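PDB 4LGV: glucose-6-phosphate 1-dehydrogenase, which catalyses the NADP-dependent oxidation of glucose 6-phosphate to 6-phosphogluconolactone, probably as the entry step of the oxidative pentose phosphate pathway. Local coordinates for residues A[190-198]-A[409-419]. Residues are numbered along the deposited sequence; the frame is centred on the assembly and turned at random. Where two conformers were deposited one is given.
Sequences RVDHFLGKQ and LGEPVRPYERL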
loop_
_atom_site.group_PDB
_atom_site.type_symbol
_atom_site.label_atom_id
_atom_site.label_comp_id
_atom_site.label_asym_id
_atom_site.label_seq_id
_atom_site.Cartn_x
_atom_site.Cartn_y
_atom_site.Cartn_z
ATOM N N ARG A 190 -17.998 -2.881 35.446
ATOM C CA ARG A 190 -19.330 -2.478 35.024
ATOM C C ARG A 190 -19.925 -3.598 34.178
ATOM O O ARG A 190 -19.492 -3.807 33.059
ATOM C CB ARG A 190 -19.261 -1.170 34.260
ATOM C CG ARG A 190 -18.556 -0.088 35.056
ATOM C CD ARG A 190 -18.457 1.211 34.283
ATOM N NE ARG A 190 -17.803 2.240 35.086
ATOM C CZ ARG A 190 -16.481 2.347 35.250
ATOM N NH1 ARG A 190 -15.613 1.527 34.640
ATOM N NH2 ARG A 190 -16.019 3.309 36.000
ATOM N N VAL A 191 -20.898 -4.324 34.740
ATOM C CA VAL A 191 -21.413 -5.540 34.144
ATOM C C VAL A 191 -22.517 -5.235 33.125
ATOM O O VAL A 191 -23.574 -4.638 33.460
ATOM C CB VAL A 191 -22.004 -6.448 35.225
ATOM C CG1 VAL A 191 -22.486 -7.757 34.635
ATOM C CG2 VAL A 191 -20.983 -6.745 36.346
ATOM N N ASP A 192 -22.265 -5.618 31.881
ATOM C CA ASP A 192 -23.250 -5.468 30.811
ATOM C C ASP A 192 -23.320 -6.803 30.115
ATOM O O ASP A 192 -22.366 -7.209 29.461
ATOM C CB ASP A 192 -22.826 -4.359 29.843
ATOM C CG ASP A 192 -23.851 -4.105 28.721
ATOM O OD1 ASP A 192 -24.637 -5.004 28.376
ATOM O OD2 ASP A 192 -23.882 -2.966 28.199
ATOM N N HIS A 193 -24.450 -7.496 30.278
ATOM C CA HIS A 193 -24.578 -8.865 29.784
ATOM C C HIS A 193 -24.279 -8.984 28.314
ATOM O O HIS A 193 -23.707 -9.971 27.903
ATOM C CB HIS A 193 -25.961 -9.413 30.092
ATOM C CG HIS A 193 -26.295 -9.306 31.531
ATOM N ND1 HIS A 193 -27.580 -9.398 31.999
ATOM C CD2 HIS A 193 -25.505 -9.047 32.605
ATOM C CE1 HIS A 193 -27.567 -9.202 33.302
ATOM N NE2 HIS A 193 -26.323 -8.995 33.695
ATOM N N PHE A 194 -24.627 -7.954 27.525
ATOM C CA PHE A 194 -24.300 -7.982 26.089
ATOM C C PHE A 194 -22.801 -8.175 25.809
ATOM O O PHE A 194 -22.432 -8.928 24.923
ATOM C CB PHE A 194 -24.792 -6.757 25.367
ATOM C CG PHE A 194 -26.284 -6.721 25.190
ATOM C CD1 PHE A 194 -26.936 -7.678 24.437
ATOM C CD2 PHE A 194 -27.026 -5.730 25.746
ATOM C CE1 PHE A 194 -28.307 -7.644 24.272
ATOM C CE2 PHE A 194 -28.393 -5.701 25.601
ATOM C CZ PHE A 194 -29.051 -6.645 24.858
ATOM N N LEU A 195 -21.950 -7.531 26.582
ATOM C CA LEU A 195 -20.492 -7.655 26.417
ATOM C C LEU A 195 -19.959 -9.046 26.613
ATOM O O LEU A 195 -18.995 -9.423 25.991
ATOM C CB LEU A 195 -19.722 -6.701 27.348
ATOM C CG LEU A 195 -19.390 -5.412 26.620
ATOM C CD1 LEU A 195 -20.669 -4.655 26.297
ATOM C CD2 LEU A 195 -18.471 -4.573 27.488
ATOM N N GLY A 196 -20.651 -9.833 27.438
ATOM C CA GLY A 196 -20.345 -11.243 27.629
ATOM C C GLY A 196 -20.452 -12.062 26.388
ATOM O O GLY A 196 -19.948 -13.175 26.365
ATOM N N LYS A 197 -21.105 -11.536 25.345
ATOM C CA LYS A 197 -21.207 -12.213 24.054
ATOM C C LYS A 197 -20.057 -11.904 23.134
ATOM O O LYS A 197 -19.980 -12.446 22.036
ATOM C CB LYS A 197 -22.483 -11.767 23.319
ATOM C CG LYS A 197 -23.772 -12.166 23.996
ATOM C CD LYS A 197 -25.013 -11.580 23.291
ATOM C CE LYS A 197 -26.299 -12.268 23.746
ATOM N NZ LYS A 197 -26.313 -13.681 23.226
ATOM N N GLN A 198 -19.220 -10.961 23.497
ATOM C CA GLN A 198 -18.233 -10.495 22.566
ATOM C C GLN A 198 -17.030 -11.425 22.513
ATOM O O GLN A 198 -16.419 -11.717 23.543
ATOM C CB GLN A 198 -17.794 -9.088 22.928
ATOM C CG GLN A 198 -18.827 -8.079 22.474
ATOM C CD GLN A 198 -18.383 -6.642 22.630
ATOM O OE1 GLN A 198 -17.212 -6.341 22.501
ATOM N NE2 GLN A 198 -19.348 -5.732 22.848
ATOM N N LEU A 409 -22.337 -18.178 22.065
ATOM C CA LEU A 409 -22.814 -17.560 23.305
ATOM C C LEU A 409 -24.224 -16.970 23.085
ATOM O O LEU A 409 -24.577 -15.959 23.687
ATOM C CB LEU A 409 -21.820 -16.437 23.780
ATOM C CG LEU A 409 -20.388 -16.901 24.116
ATOM C CD1 LEU A 409 -19.413 -15.716 24.351
ATOM C CD2 LEU A 409 -20.353 -17.878 25.316
ATOM N N GLY A 410 -25.024 -17.601 22.218
ATOM C CA GLY A 410 -26.375 -17.131 21.914
ATOM C C GLY A 410 -27.330 -17.210 23.092
ATOM O O GLY A 410 -28.031 -16.222 23.393
ATOM N N GLU A 411 -27.378 -18.376 23.754
ATOM C CA GLU A 411 -28.265 -18.543 24.906
ATOM C C GLU A 411 -27.794 -17.564 26.013
ATOM O O GLU A 411 -26.621 -17.572 26.376
ATOM C CB GLU A 411 -28.340 -19.996 25.392
ATOM C CG GLU A 411 -29.495 -20.803 24.770
ATOM C CD GLU A 411 -30.884 -20.290 25.182
ATOM O OE1 GLU A 411 -31.151 -20.129 26.398
ATOM O OE2 GLU A 411 -31.723 -20.033 24.288
ATOM N N PRO A 412 -28.716 -16.703 26.509
ATOM C CA PRO A 412 -28.332 -15.621 27.449
ATOM C C PRO A 412 -27.585 -16.096 28.696
ATOM O O PRO A 412 -26.750 -15.374 29.190
ATOM C CB PRO A 412 -29.672 -14.943 27.824
ATOM C CG PRO A 412 -30.759 -15.762 27.198
ATOM C CD PRO A 412 -30.143 -16.624 26.132
ATOM N N VAL A 413 -27.838 -17.316 29.182
ATOM C CA VAL A 413 -27.091 -17.768 30.379
ATOM C C VAL A 413 -25.541 -17.794 30.233
ATOM O O VAL A 413 -24.831 -17.487 31.206
ATOM C CB VAL A 413 -27.561 -19.129 30.902
ATOM C CG1 VAL A 413 -27.230 -20.247 29.916
ATOM C CG2 VAL A 413 -26.926 -19.376 32.267
ATOM N N ARG A 414 -25.046 -18.149 29.038
ATOM C CA ARG A 414 -23.615 -18.349 28.788
ATOM C C ARG A 414 -22.823 -17.071 28.934
ATOM O O ARG A 414 -21.836 -17.034 29.660
ATOM C CB ARG A 414 -23.428 -18.947 27.408
ATOM C CG ARG A 414 -23.860 -20.408 27.295
ATOM C CD ARG A 414 -23.645 -20.909 25.864
ATOM N NE ARG A 414 -24.223 -22.229 25.659
ATOM C CZ ARG A 414 -23.996 -23.026 24.611
ATOM N NH1 ARG A 414 -23.162 -22.682 23.612
ATOM N NH2 ARG A 414 -24.595 -24.204 24.579
ATOM N N PRO A 415 -23.302 -16.008 28.327
ATOM C CA PRO A 415 -22.654 -14.739 28.572
ATOM C C PRO A 415 -22.651 -14.317 29.999
ATOM O O PRO A 415 -21.652 -13.782 30.496
ATOM C CB PRO A 415 -23.472 -13.735 27.749
ATOM C CG PRO A 415 -24.542 -14.527 27.042
ATOM C CD PRO A 415 -24.193 -15.961 27.155
ATOM N N TYR A 416 -23.761 -14.529 30.657
ATOM C CA TYR A 416 -23.876 -14.103 32.022
ATOM C C TYR A 416 -22.905 -14.840 32.949
ATOM O O TYR A 416 -22.159 -14.211 33.701
ATOM C CB TYR A 416 -25.312 -14.277 32.466
ATOM C CG TYR A 416 -25.518 -13.727 33.812
ATOM C CD1 TYR A 416 -25.717 -12.366 34.012
ATOM C CD2 TYR A 416 -25.439 -14.549 34.903
ATOM C CE1 TYR A 416 -25.849 -11.836 35.274
ATOM C CE2 TYR A 416 -25.587 -14.042 36.189
ATOM C CZ TYR A 416 -25.795 -12.677 36.375
ATOM O OH TYR A 416 -25.982 -12.197 37.644
ATOM N N GLU A 417 -22.835 -16.151 32.858
ATOM C CA GLU A 417 -21.850 -16.911 33.654
ATOM C C GLU A 417 -20.395 -16.577 33.302
ATOM O O GLU A 417 -19.514 -16.556 34.169
ATOM C CB GLU A 417 -22.095 -18.426 33.532
ATOM C CG GLU A 417 -21.879 -19.010 32.152
ATOM C CD GLU A 417 -22.388 -20.446 32.000
ATOM O OE1 GLU A 417 -22.829 -20.973 32.995
ATOM O OE2 GLU A 417 -22.345 -21.041 30.895
ATOM N N ARG A 418 -20.118 -16.350 32.021
ATOM C CA ARG A 418 -18.780 -15.944 31.606
ATOM C C ARG A 418 -18.360 -14.635 32.299
ATOM O O ARG A 418 -17.241 -14.498 32.756
ATOM C CB ARG A 418 -18.788 -15.762 30.092
ATOM C CG ARG A 418 -17.470 -15.383 29.478
ATOM C CD ARG A 418 -17.647 -15.142 27.999
ATOM N NE ARG A 418 -16.373 -14.818 27.395
ATOM C CZ ARG A 418 -16.188 -14.058 26.315
ATOM N NH1 ARG A 418 -17.215 -13.457 25.697
ATOM N NH2 ARG A 418 -14.973 -13.906 25.846
ATOM N N LEU A 419 -19.257 -13.657 32.362
ATOM C CA LEU A 419 -18.946 -12.377 33.012
ATOM C C LEU A 419 -18.718 -12.522 34.499
ATOM O O LEU A 419 -17.806 -11.901 35.050
ATOM C CB LEU A 419 -20.075 -11.365 32.806
ATOM C CG LEU A 419 -20.132 -10.776 31.423
ATOM C CD1 LEU A 419 -21.409 -9.995 31.233
ATOM C CD2 LEU A 419 -18.954 -9.876 31.144
#
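Val191, on the edge strand 188-191 of the nucleotide-binding sheet, sets CG1 against CD1 of Leu419 (4.2 Å), and Leu419 CD1 also lies 3.4 Å from Asp192 O. From Asp192 the chain leaves the strand and turns into the 3-10 segment 195-197; the sequence resembles the RIDHYLGKE motif that binds substrate in relatives, consistent with a place at the active site. In one of its two conformers, His193 presents a ring face to the edge of Tyr416 in a T-shaped stack, planes at 89° and centroids 4.8 Å apart. Tyr416 reaches it with CG anti to its own backbone N (chi1 -174°), which lays the two side chains alongside each other; His193 NE2, the ring atom nearest Tyr416, hydrogen-bonds to Glu162, and Tyr416 OH to Tyr133. Gly196 brings its backbone against the helix, with CA 3.8 Å from Leu419 CG and C close to Pro415 CB. Lys197 packs CG against Pro415 CG, then bends at the last torsion (chi4 -69°) so that NZ donates to Leu409 O (2.9 Å) and Gly410 O (3.1 Å), besides a salt bridge to Asp379. At Gln198 the backbone O takes a bond from Arg418 NH1 (2.9 Å), which also donates to Gly196 O (2.8 Å); both oxygens lie near the guanidinium plane, fixing its rotation. Cationic side chains from both segments thus satisfy carbonyls across a largely buried interface, joining the turn after strand 188-191 to helix 413-424 and the loop leading into it.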